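Local coordinates for lipopolysaccharide core heptose(I) kinase WaaP (Pseudomonas aeruginosa, PDB 6DFL), which transfers phosphate from ATP to the first heptose of the lipopolysaccharide inner core and also autophosphorylates on tyrosine, at residues A[10-15]-A[41-46]; A[23-28]-A[48-53]; A[79-84]-A[187-192]. All blocks are in the same frame, centred on the assembly; numbering follows the deposited sequence.

Interaction 1: A[10-15]-A[41-46]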
loop_
_atom_site.group_PDB
_atom_site.type_symbol
_atom_site.label_atom_id
_atom_site.label_comp_id
_atom_site.label_asym_id
_atom_site.label_seq_id
_atom_site.Cartn_x
_atom_site.Cartn_y
_atom_site.Cartn_z
ATOM N N LYS A 10 8.536 -29.763 -8.989
ATOM C CA LYS A 10 9.873 -30.350 -9.056
ATOM C C LYS A 10 9.796 -31.830 -9.413
ATOM O O LYS A 10 10.454 -32.291 -10.355
ATOM C CB LYS A 10 10.600 -30.152 -7.725
ATOM C CG LYS A 10 12.123 -30.134 -7.803
ATOM C CD LYS A 10 12.724 -29.765 -6.432
ATOM C CE LYS A 10 14.123 -29.168 -6.540
ATOM N NZ LYS A 10 15.136 -30.160 -6.987
ATOM N N ARG A 11 8.989 -32.594 -8.666
ATOM C CA ARG A 11 8.740 -33.982 -9.040
ATOM C C ARG A 11 7.888 -34.059 -10.302
ATOM O O ARG A 11 8.239 -34.772 -11.251
ATOM C CB ARG A 11 8.083 -34.741 -7.882
ATOM C CG ARG A 11 6.750 -34.180 -7.403
ATOM C CD ARG A 11 5.978 -35.193 -6.562
ATOM N NE ARG A 11 4.533 -35.042 -6.727
ATOM C CZ ARG A 11 3.775 -34.237 -5.989
ATOM N NH1 ARG A 11 4.332 -33.508 -5.028
ATOM N NH2 ARG A 11 2.463 -34.162 -6.214
ATOM N N LEU A 12 6.786 -33.294 -10.347
ATOM C CA LEU A 12 5.846 -33.369 -11.463
ATOM C C LEU A 12 6.544 -33.273 -12.807
ATOM O O LEU A 12 6.094 -33.879 -13.784
ATOM C CB LEU A 12 4.792 -32.263 -11.357
ATOM C CG LEU A 12 3.410 -32.636 -10.807
ATOM C CD1 LEU A 12 3.505 -33.048 -9.344
ATOM C CD2 LEU A 12 2.399 -31.501 -10.988
ATOM N N TRP A 13 7.639 -32.525 -12.885
ATOM C CA TRP A 13 8.353 -32.400 -14.149
ATOM C C TRP A 13 9.760 -32.961 -14.022
ATOM O O TRP A 13 10.731 -32.318 -14.440
ATOM C CB TRP A 13 8.416 -30.940 -14.593
ATOM C CG TRP A 13 7.104 -30.253 -14.586
ATOM C CD1 TRP A 13 5.869 -30.831 -14.583
ATOM C CD2 TRP A 13 6.888 -28.845 -14.577
ATOM N NE1 TRP A 13 4.894 -29.865 -14.575
ATOM C CE2 TRP A 13 5.496 -28.636 -14.571
ATOM C CE3 TRP A 13 7.737 -27.738 -14.573
ATOM C CZ2 TRP A 13 4.936 -27.370 -14.572
ATOM C CZ3 TRP A 13 7.181 -26.486 -14.571
ATOM C CH2 TRP A 13 5.793 -26.310 -14.565
ATOM N N ASN A 14 9.881 -34.152 -13.438
ATOM C CA ASN A 14 11.195 -34.717 -13.162
ATOM C C ASN A 14 11.935 -34.999 -14.463
ATOM O O ASN A 14 12.848 -34.256 -14.842
ATOM C CB ASN A 14 11.072 -35.991 -12.329
ATOM C CG ASN A 14 12.402 -36.453 -11.790
ATOM O OD1 ASN A 14 13.232 -35.641 -11.381
ATOM N ND2 ASN A 14 12.622 -37.764 -11.795
ATOM N N GLY A 15 11.546 -36.060 -15.158
ATOM C CA GLY A 15 12.162 -36.366 -16.432
ATOM C C GLY A 15 11.449 -35.683 -17.576
ATOM O O GLY A 15 11.261 -36.274 -18.645
ATOM N N THR A 41 -4.334 -22.861 -12.444
ATOM C CA THR A 41 -4.295 -24.313 -12.487
ATOM C C THR A 41 -4.260 -24.832 -11.060
ATOM O O THR A 41 -3.928 -24.105 -10.125
ATOM C CB THR A 41 -3.093 -24.829 -13.301
ATOM O OG1 THR A 41 -3.199 -26.247 -13.496
ATOM C CG2 THR A 41 -1.787 -24.510 -12.593
ATOM N N GLU A 42 -4.638 -26.096 -10.890
ATOM C CA GLU A 42 -4.663 -26.712 -9.573
ATOM C C GLU A 42 -3.810 -27.968 -9.577
ATOM O O GLU A 42 -3.815 -28.732 -10.544
ATOM C CB GLU A 42 -6.086 -27.051 -9.135
ATOM C CG GLU A 42 -6.994 -25.839 -9.007
ATOM C CD GLU A 42 -8.314 -26.172 -8.338
ATOM O OE1 GLU A 42 -8.576 -27.378 -8.125
ATOM O OE2 GLU A 42 -9.083 -25.235 -8.018
ATOM N N VAL A 43 -3.061 -28.162 -8.498
ATOM C CA VAL A 43 -2.316 -29.389 -8.253
ATOM C C VAL A 43 -2.689 -29.827 -6.847
ATOM O O VAL A 43 -2.365 -29.134 -5.874
ATOM C CB VAL A 43 -0.798 -29.200 -8.385
ATOM C CG1 VAL A 43 -0.087 -30.527 -8.193
ATOM C CG2 VAL A 43 -0.445 -28.594 -9.733
ATOM N N ASP A 44 -3.381 -30.959 -6.736
ATOM C CA ASP A 44 -3.937 -31.395 -5.457
ATOM C C ASP A 44 -4.786 -30.286 -4.841
ATOM O O ASP A 44 -4.725 -30.011 -3.643
ATOM C CB ASP A 44 -2.831 -31.850 -4.504
ATOM C CG ASP A 44 -2.165 -33.133 -4.965
ATOM O OD1 ASP A 44 -2.856 -34.175 -4.991
ATOM O OD2 ASP A 44 -0.962 -33.099 -5.317
ATOM N N GLY A 45 -5.568 -29.625 -5.689
ATOM C CA GLY A 45 -6.517 -28.613 -5.270
ATOM C C GLY A 45 -5.931 -27.315 -4.761
ATOM O O GLY A 45 -6.686 -26.481 -4.251
ATOM N N ARG A 46 -4.616 -27.103 -4.883
ATOM C CA ARG A 46 -4.016 -25.898 -4.309
ATOM C C ARG A 46 -4.391 -24.653 -5.109
ATOM O O ARG A 46 -4.992 -23.714 -4.572
ATOM C CB ARG A 46 -2.489 -26.033 -4.220
ATOM C CG ARG A 46 -1.970 -27.130 -3.281
ATOM C CD ARG A 46 -2.311 -26.865 -1.818
ATOM N NE ARG A 46 -2.804 -28.080 -1.166
ATOM C CZ ARG A 46 -3.275 -28.127 0.076
ATOM N NH1 ARG A 46 -3.317 -27.026 0.814
ATOM N NH2 ARG A 46 -3.704 -29.277 0.581
#
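Arg11 and Leu12, at the end of the short helix 9-12, meet Val43 and Asp44 in a small surface contact at the tip of the hairpin between strands 37-41 and 48-53. In its apolar half, Leu12 and Val43 reach toward each other tip to tip, with Leu12 CD2 3.9 Å from Val43 CG1, the methyl that stands anti to the Val43 backbone N (chi1 -177°). In the charged half, Arg11 NH2 comes 3.7 Å from Asp44 OD2, a long salt bridge with no hydrogen bond in it. The carboxylate oxygen lies at the guanidinium edge and in its plane, but the two flat groups are turned 44° apart. Such a pairing probably adds electrostatic attraction more than a fixed orientation. The hairpin side is shaped by a type I' turn from Val43 to Arg46, closed by Arg46 N to Val43 O at 3.2 Å; Asp44 and Gly45 at its corner both take positive phi. The turn carries Val43 and Asp44 on one short piece of backbone, so that both face the helix end. After Leu12 the chain leaves helical geometry at Trp13, whose side chain packs on Pro18, Ala21 and Val22 of helix 18-24. Val43 also touches Pro8 and Tyr48, while Thr41, ending strand 37-41, pairs through its backbone with Tyr48 of strand 48-53 at the base of the loop.

Interaction 2: A[23-28]-A[48-53]; sequences EALQGK and YFVKIH
Glu23 and Leu25 lie over one face of strand 48-53, each set against its own aliphatic side chain: Ile52 under Glu23, Val50 under Leu25. The Glu23 chain bends at chi2 (-92°), which turns its carboxylate back over Ile52 so that the group straddles the branches of that residue. OE1 of Glu23 is 3.8 Å from Ile52 CG2, and OE2 of Glu23 is 3.9 Å from Ile52 CD1. Leu25 approaches Val50 at a slant, with Leu25 CD1 resting 3.8 Å from Val50 CG2, the methyl that lies beside the Val50 backbone N. Val50 and Ile52 are two apart in the strand and therefore share a face. Lys51 between them points to the other side, where its NZ forms a salt bridge with Glu78 that probably corresponds to the strand-to-helix lysine-glutamate pair of protein kinases. This contact thus lies on the side of the N-lobe sheet turned away from helix 76-87, using the end of helix 18-24 and the loop that follows it. Val50 also packs on Leu39 and Thr41 of the adjoining strand, and Leu25 on Trp13. No hydrogen bond crosses between 23-28 and 48-53, so the fit rests on van der Waals packing. The Glu23 carboxylate gains nothing polar from Ile52; it has a long, weak ion pair with Arg37, and its charge probably depends on such neighbours and on solvent.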
loop_
_atom_site.group_PDB
_atom_site.type_symbol
_atom_site.label_atom_id
_atom_site.label_comp_id
_atom_site.label_asym_id
_atom_site.label_seq_id
_atom_site.Cartn_x
_atom_site.Cartn_y
_atom_site.Cartn_z
ATOM N N GLU A 23 3.430 -25.304 -20.616
ATOM C CA GLU A 23 2.503 -25.159 -21.726
ATOM C C GLU A 23 1.423 -26.235 -21.713
ATOM O O GLU A 23 0.409 -26.091 -22.403
ATOM C CB GLU A 23 3.271 -25.206 -23.045
ATOM C CG GLU A 23 4.332 -24.143 -23.189
ATOM C CD GLU A 23 3.807 -22.893 -23.860
ATOM O OE1 GLU A 23 4.626 -22.102 -24.375
ATOM O OE2 GLU A 23 2.574 -22.702 -23.883
ATOM N N ALA A 24 1.626 -27.310 -20.958
ATOM C CA ALA A 24 0.651 -28.385 -20.860
ATOM C C ALA A 24 -0.267 -28.248 -19.654
ATOM O O ALA A 24 -1.257 -28.981 -19.565
ATOM C CB ALA A 24 1.362 -29.743 -20.810
ATOM N N LEU A 25 0.039 -27.343 -18.725
ATOM C CA LEU A 25 -0.848 -27.093 -17.599
ATOM C C LEU A 25 -2.156 -26.489 -18.087
ATOM O O LEU A 25 -2.196 -25.765 -19.088
ATOM C CB LEU A 25 -0.187 -26.158 -16.598
ATOM C CG LEU A 25 0.942 -26.772 -15.782
ATOM C CD1 LEU A 25 1.796 -25.658 -15.215
ATOM C CD2 LEU A 25 0.378 -27.644 -14.671
ATOM N N GLN A 26 -3.230 -26.780 -17.355
ATOM C CA GLN A 26 -4.582 -26.492 -17.810
ATOM C C GLN A 26 -5.414 -25.854 -16.710
ATOM O O GLN A 26 -5.191 -26.078 -15.514
ATOM C CB GLN A 26 -5.273 -27.766 -18.304
ATOM C CG GLN A 26 -4.757 -28.236 -19.646
ATOM C CD GLN A 26 -4.664 -29.740 -19.731
ATOM O OE1 GLN A 26 -5.681 -30.438 -19.710
ATOM N NE2 GLN A 26 -3.441 -30.254 -19.819
ATOM N N GLY A 27 -6.382 -25.064 -17.141
ATOM C CA GLY A 27 -7.284 -24.380 -16.244
ATOM C C GLY A 27 -7.795 -23.113 -16.903
ATOM O O GLY A 27 -7.573 -22.874 -18.090
ATOM N N LYS A 28 -8.494 -22.303 -16.104
ATOM C CA LYS A 28 -9.064 -21.064 -16.617
ATOM C C LYS A 28 -7.960 -20.185 -17.189
ATOM O O LYS A 28 -7.126 -19.665 -16.438
ATOM C CB LYS A 28 -9.834 -20.323 -15.522
ATOM C CG LYS A 28 -10.519 -19.049 -16.007
ATOM C CD LYS A 28 -11.725 -18.691 -15.142
ATOM C CE LYS A 28 -11.334 -18.462 -13.684
ATOM N NZ LYS A 28 -12.520 -18.169 -12.821
ATOM N N TYR A 48 -2.626 -22.343 -8.552
ATOM C CA TYR A 48 -1.415 -21.628 -8.908
ATOM C C TYR A 48 -1.695 -20.847 -10.179
ATOM O O TYR A 48 -2.491 -21.270 -11.020
ATOM C CB TYR A 48 -0.234 -22.568 -9.165
ATOM C CG TYR A 48 0.075 -23.559 -8.070
ATOM C CD1 TYR A 48 -0.730 -24.673 -7.861
ATOM C CD2 TYR A 48 1.207 -23.413 -7.278
ATOM C CE1 TYR A 48 -0.442 -25.589 -6.870
ATOM C CE2 TYR A 48 1.501 -24.325 -6.278
ATOM C CZ TYR A 48 0.672 -25.414 -6.077
ATOM O OH TYR A 48 0.957 -26.335 -5.085
ATOM N N PHE A 49 -1.026 -19.712 -10.326
ATOM C CA PHE A 49 -1.139 -18.916 -11.536
ATOM C C PHE A 49 0.090 -19.156 -12.393
ATOM O O PHE A 49 1.211 -19.202 -11.879
ATOM C CB PHE A 49 -1.312 -17.436 -11.207
ATOM C CG PHE A 49 -2.612 -17.130 -10.508
ATOM C CD1 PHE A 49 -3.808 -17.096 -11.229
ATOM C CD2 PHE A 49 -2.646 -16.883 -9.134
ATOM C CE1 PHE A 49 -5.010 -16.822 -10.603
ATOM C CE2 PHE A 49 -3.851 -16.603 -8.493
ATOM C CZ PHE A 49 -5.038 -16.573 -9.240
ATOM N N VAL A 50 -0.133 -19.380 -13.684
ATOM C CA VAL A 50 0.916 -19.719 -14.636
ATOM C C VAL A 50 1.049 -18.552 -15.594
ATOM O O VAL A 50 0.073 -18.181 -16.258
ATOM C CB VAL A 50 0.596 -21.012 -15.399
ATOM C CG1 VAL A 50 1.622 -21.237 -16.497
ATOM C CG2 VAL A 50 0.540 -22.192 -14.446
ATOM N N LYS A 51 2.242 -17.968 -15.662
ATOM C CA LYS A 51 2.510 -16.860 -16.567
ATOM C C LYS A 51 3.611 -17.298 -17.520
ATOM O O LYS A 51 4.716 -17.627 -17.080
ATOM C CB LYS A 51 2.887 -15.597 -15.785
ATOM C CG LYS A 51 1.708 -14.957 -15.037
ATOM C CD LYS A 51 2.105 -14.316 -13.714
ATOM C CE LYS A 51 1.772 -15.243 -12.528
ATOM N NZ LYS A 51 1.963 -14.636 -11.146
ATOM N N ILE A 52 3.300 -17.334 -18.813
ATOM C CA ILE A 52 4.223 -17.787 -19.848
ATOM C C ILE A 52 4.451 -16.650 -20.828
ATOM O O ILE A 52 3.494 -16.040 -21.310
ATOM C CB ILE A 52 3.681 -19.015 -20.599
ATOM C CG1 ILE A 52 3.485 -20.191 -19.655
ATOM C CG2 ILE A 52 4.602 -19.382 -21.752
ATOM C CD1 ILE A 52 2.589 -21.267 -20.262
ATOM N N HIS A 53 5.713 -16.378 -21.138
ATOM C CA HIS A 53 6.087 -15.386 -22.134
ATOM C C HIS A 53 6.844 -16.157 -23.202
ATOM O O HIS A 53 7.701 -16.980 -22.874
ATOM C CB HIS A 53 6.942 -14.265 -21.519
ATOM C CG HIS A 53 6.463 -13.793 -20.166
ATOM N ND1 HIS A 53 6.005 -12.510 -19.940
ATOM C CD2 HIS A 53 6.372 -14.434 -18.973
ATOM C CE1 HIS A 53 5.641 -12.389 -18.675
ATOM N NE2 HIS A 53 5.846 -13.544 -18.070
#

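Interaction 3: A[79-84]-A[187-192]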
loop_
_atom_site.group_PDB
_atom_site.type_symbol
_atom_site.label_atom_id
_atom_site.label_comp_id
_atom_site.label_asym_id
_atom_site.label_seq_id
_atom_site.Cartn_x
_atom_site.Cartn_y
_atom_site.Cartn_z
ATOM N N TRP A 79 10.036 -12.524 -11.138
ATOM C CA TRP A 79 10.788 -13.494 -10.343
ATOM C C TRP A 79 11.785 -12.811 -9.418
ATOM O O TRP A 79 11.940 -13.225 -8.265
ATOM C CB TRP A 79 11.513 -14.487 -11.243
ATOM C CG TRP A 79 12.604 -15.266 -10.549
ATOM C CD1 TRP A 79 13.938 -15.022 -10.601
ATOM C CD2 TRP A 79 12.441 -16.432 -9.709
ATOM N NE1 TRP A 79 14.627 -15.965 -9.849
ATOM C CE2 TRP A 79 13.729 -16.840 -9.300
ATOM C CE3 TRP A 79 11.332 -17.167 -9.266
ATOM C CZ2 TRP A 79 13.941 -17.937 -8.473
ATOM C CZ3 TRP A 79 11.549 -18.263 -8.443
ATOM C CH2 TRP A 79 12.846 -18.631 -8.052
ATOM N N GLN A 80 12.460 -11.761 -9.903
ATOM C CA GLN A 80 13.460 -11.070 -9.103
ATOM C C GLN A 80 12.800 -10.157 -8.076
ATOM O O GLN A 80 13.338 -9.962 -6.975
ATOM C CB GLN A 80 14.406 -10.283 -10.016
ATOM C CG GLN A 80 15.498 -11.103 -10.689
ATOM C CD GLN A 80 16.246 -10.311 -11.751
ATOM O OE1 GLN A 80 15.986 -9.119 -11.953
ATOM N NE2 GLN A 80 17.177 -10.973 -12.445
ATOM N N ALA A 81 11.636 -9.577 -8.403
ATOM C CA ALA A 81 10.908 -8.817 -7.389
ATOM C C ALA A 81 10.465 -9.729 -6.261
ATOM O O ALA A 81 10.672 -9.428 -5.081
ATOM C CB ALA A 81 9.704 -8.110 -7.995
ATOM N N ILE A 82 9.847 -10.855 -6.610
ATOM C CA ILE A 82 9.413 -11.803 -5.591
ATOM C C ILE A 82 10.589 -12.244 -4.745
ATOM O O ILE A 82 10.487 -12.352 -3.519
ATOM C CB ILE A 82 8.712 -13.000 -6.245
ATOM C CG1 ILE A 82 7.393 -12.552 -6.872
ATOM C CG2 ILE A 82 8.527 -14.128 -5.231
ATOM C CD1 ILE A 82 6.638 -13.698 -7.444
ATOM N N ARG A 83 11.736 -12.481 -5.376
ATOM C CA ARG A 83 12.874 -12.965 -4.607
ATOM C C ARG A 83 13.429 -11.875 -3.700
ATOM O O ARG A 83 13.762 -12.142 -2.542
ATOM C CB ARG A 83 13.937 -13.513 -5.553
ATOM C CG ARG A 83 13.505 -14.832 -6.198
ATOM C CD ARG A 83 14.196 -16.033 -5.585
ATOM N NE ARG A 83 15.459 -16.262 -6.283
ATOM C CZ ARG A 83 16.219 -17.345 -6.146
ATOM N NH1 ARG A 83 15.844 -18.322 -5.323
ATOM N NH2 ARG A 83 17.352 -17.450 -6.838
ATOM N N ARG A 84 13.519 -10.636 -4.193
ATOM C CA ARG A 84 13.991 -9.562 -3.331
ATOM C C ARG A 84 13.007 -9.290 -2.206
ATOM O O ARG A 84 13.422 -9.081 -1.061
ATOM C CB ARG A 84 14.250 -8.277 -4.119
ATOM C CG ARG A 84 14.679 -7.097 -3.226
ATOM C CD ARG A 84 16.222 -7.077 -2.910
ATOM N NE ARG A 84 16.965 -6.570 -4.081
ATOM C CZ ARG A 84 17.749 -7.336 -4.837
ATOM N NH1 ARG A 84 17.916 -8.613 -4.486
ATOM N NH2 ARG A 84 18.369 -6.847 -5.924
ATOM N N ILE A 187 0.781 -8.142 -4.616
ATOM C CA ILE A 187 0.813 -9.082 -5.728
ATOM C C ILE A 187 1.079 -8.312 -7.002
ATOM O O ILE A 187 1.421 -7.125 -6.955
ATOM C CB ILE A 187 -0.498 -9.876 -5.840
ATOM C CG1 ILE A 187 -1.648 -8.909 -6.145
ATOM C CG2 ILE A 187 -0.755 -10.666 -4.566
ATOM C CD1 ILE A 187 -2.888 -9.559 -6.723
ATOM N N ASP A 188 0.855 -8.986 -8.136
ATOM C CA ASP A 188 1.179 -8.580 -9.492
ATOM C C ASP A 188 2.466 -7.802 -9.628
ATOM O O ASP A 188 2.445 -6.567 -9.646
ATOM C CB ASP A 188 0.100 -7.720 -10.115
ATOM C CG ASP A 188 0.483 -7.308 -11.523
ATOM O OD1 ASP A 188 0.981 -8.184 -12.266
ATOM O OD2 ASP A 188 0.347 -6.126 -11.882
ATOM N N LEU A 189 3.581 -8.501 -9.791
ATOM C CA LEU A 189 4.861 -7.835 -9.962
ATOM C C LEU A 189 5.394 -8.027 -11.377
ATOM O O LEU A 189 6.608 -7.991 -11.597
ATOM C CB LEU A 189 5.830 -8.347 -8.899
ATOM C CG LEU A 189 5.323 -7.992 -7.495
ATOM C CD1 LEU A 189 5.851 -8.908 -6.429
ATOM C CD2 LEU A 189 5.707 -6.574 -7.170
ATOM N N HIS A 190 4.495 -8.212 -12.346
ATOM C CA HIS A 190 4.919 -8.721 -13.649
ATOM C C HIS A 190 5.831 -7.738 -14.374
ATOM O O HIS A 190 6.687 -8.163 -15.158
ATOM C CB HIS A 190 3.691 -9.068 -14.501
ATOM C CG HIS A 190 3.015 -7.871 -15.076
ATOM N ND1 HIS A 190 2.254 -7.009 -14.315
ATOM C CD2 HIS A 190 3.042 -7.351 -16.322
ATOM C CE1 HIS A 190 1.824 -6.016 -15.072
ATOM N NE2 HIS A 190 2.284 -6.203 -16.295
ATOM N N ARG A 191 5.684 -6.437 -14.096
ATOM C CA ARG A 191 6.545 -5.353 -14.568
ATOM C C ARG A 191 7.491 -4.787 -13.495
ATOM O O ARG A 191 8.060 -3.712 -13.705
ATOM C CB ARG A 191 5.706 -4.176 -15.063
ATOM C CG ARG A 191 4.897 -4.403 -16.288
ATOM C CD ARG A 191 4.605 -3.058 -16.930
ATOM N NE ARG A 191 3.727 -2.221 -16.125
ATOM C CZ ARG A 191 3.478 -0.945 -16.393
ATOM N NH1 ARG A 191 4.056 -0.361 -17.433
ATOM N NH2 ARG A 191 2.660 -0.255 -15.610
ATOM N N ALA A 192 7.623 -5.432 -12.344
ATOM C CA ALA A 192 8.426 -4.855 -11.285
ATOM C C ALA A 192 9.903 -4.852 -11.652
ATOM O O ALA A 192 10.441 -5.822 -12.202
ATOM C CB ALA A 192 8.228 -5.620 -9.968
#
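Leu189 enters the contact at its first side-chain atom: its CB faces the CB of Ala81 at 4.0 Å. From there CG turns away from the carbonyl carbon (chi1 -63°) and carries the chain along the helix to the next residue, where CD1 of Leu189 ends 4.0 Å from Ile82 CG1. The leucine therefore spans two consecutive positions of helix 76-87, and Thr92 is a further neighbour of its side chain. In the kinase fold this helix probably corresponds to helix C, and Asp188, Leu189 and His190 probably stand in for the DFG motif. Leu189 would then take the part of the DFG phenylalanine, which packs against helix C in active-like kinases. Just beyond it the backbone reverses in a type I turn from Leu189 to Ala192, closed by Ala192 N to Leu189 O at 2.9 Å. That turn returns Ala192 to the helix, its CB only 3.5 Å from Ala81 CB, a close methyl-to-methyl fit made possible by two small residues. On the side away from the helix, His190 ND1 donates to the syn lone pair of Asp188 OD1 at 2.7 Å, the bond bent to 138° and its acceptor tilted 26° from the imidazole plane. The Asp188 carbonyl accepts a bond from His161, and Arg191 forms a salt bridge with Asp163, the probable catalytic aspartate.

Interactions 1 and 2 adjoin, their centres 12 Å apart. They share a seam in which Thr41 OG1 lies 2.8 Å from Gln26 O, a probable hydrogen bond, while Trp13 CZ2 packs 3.6 Å from Leu25 CD1. Interaction 1 ties helix 9-12 to the hairpin loop, interaction 2 the end of helix 18-24 to a face of the sheet. Interaction 3 lies across that sheet, its centre about 17 Å from that of interaction 2 and about 22 Å from that of interaction 1, and touches neither. The link inward runs through strand 48-53, whose Lys51 points to helix 76-87. Of the three, only interaction 3 lies near the probable active site, the Ala192 side chain about 7 Å from that of Asp163.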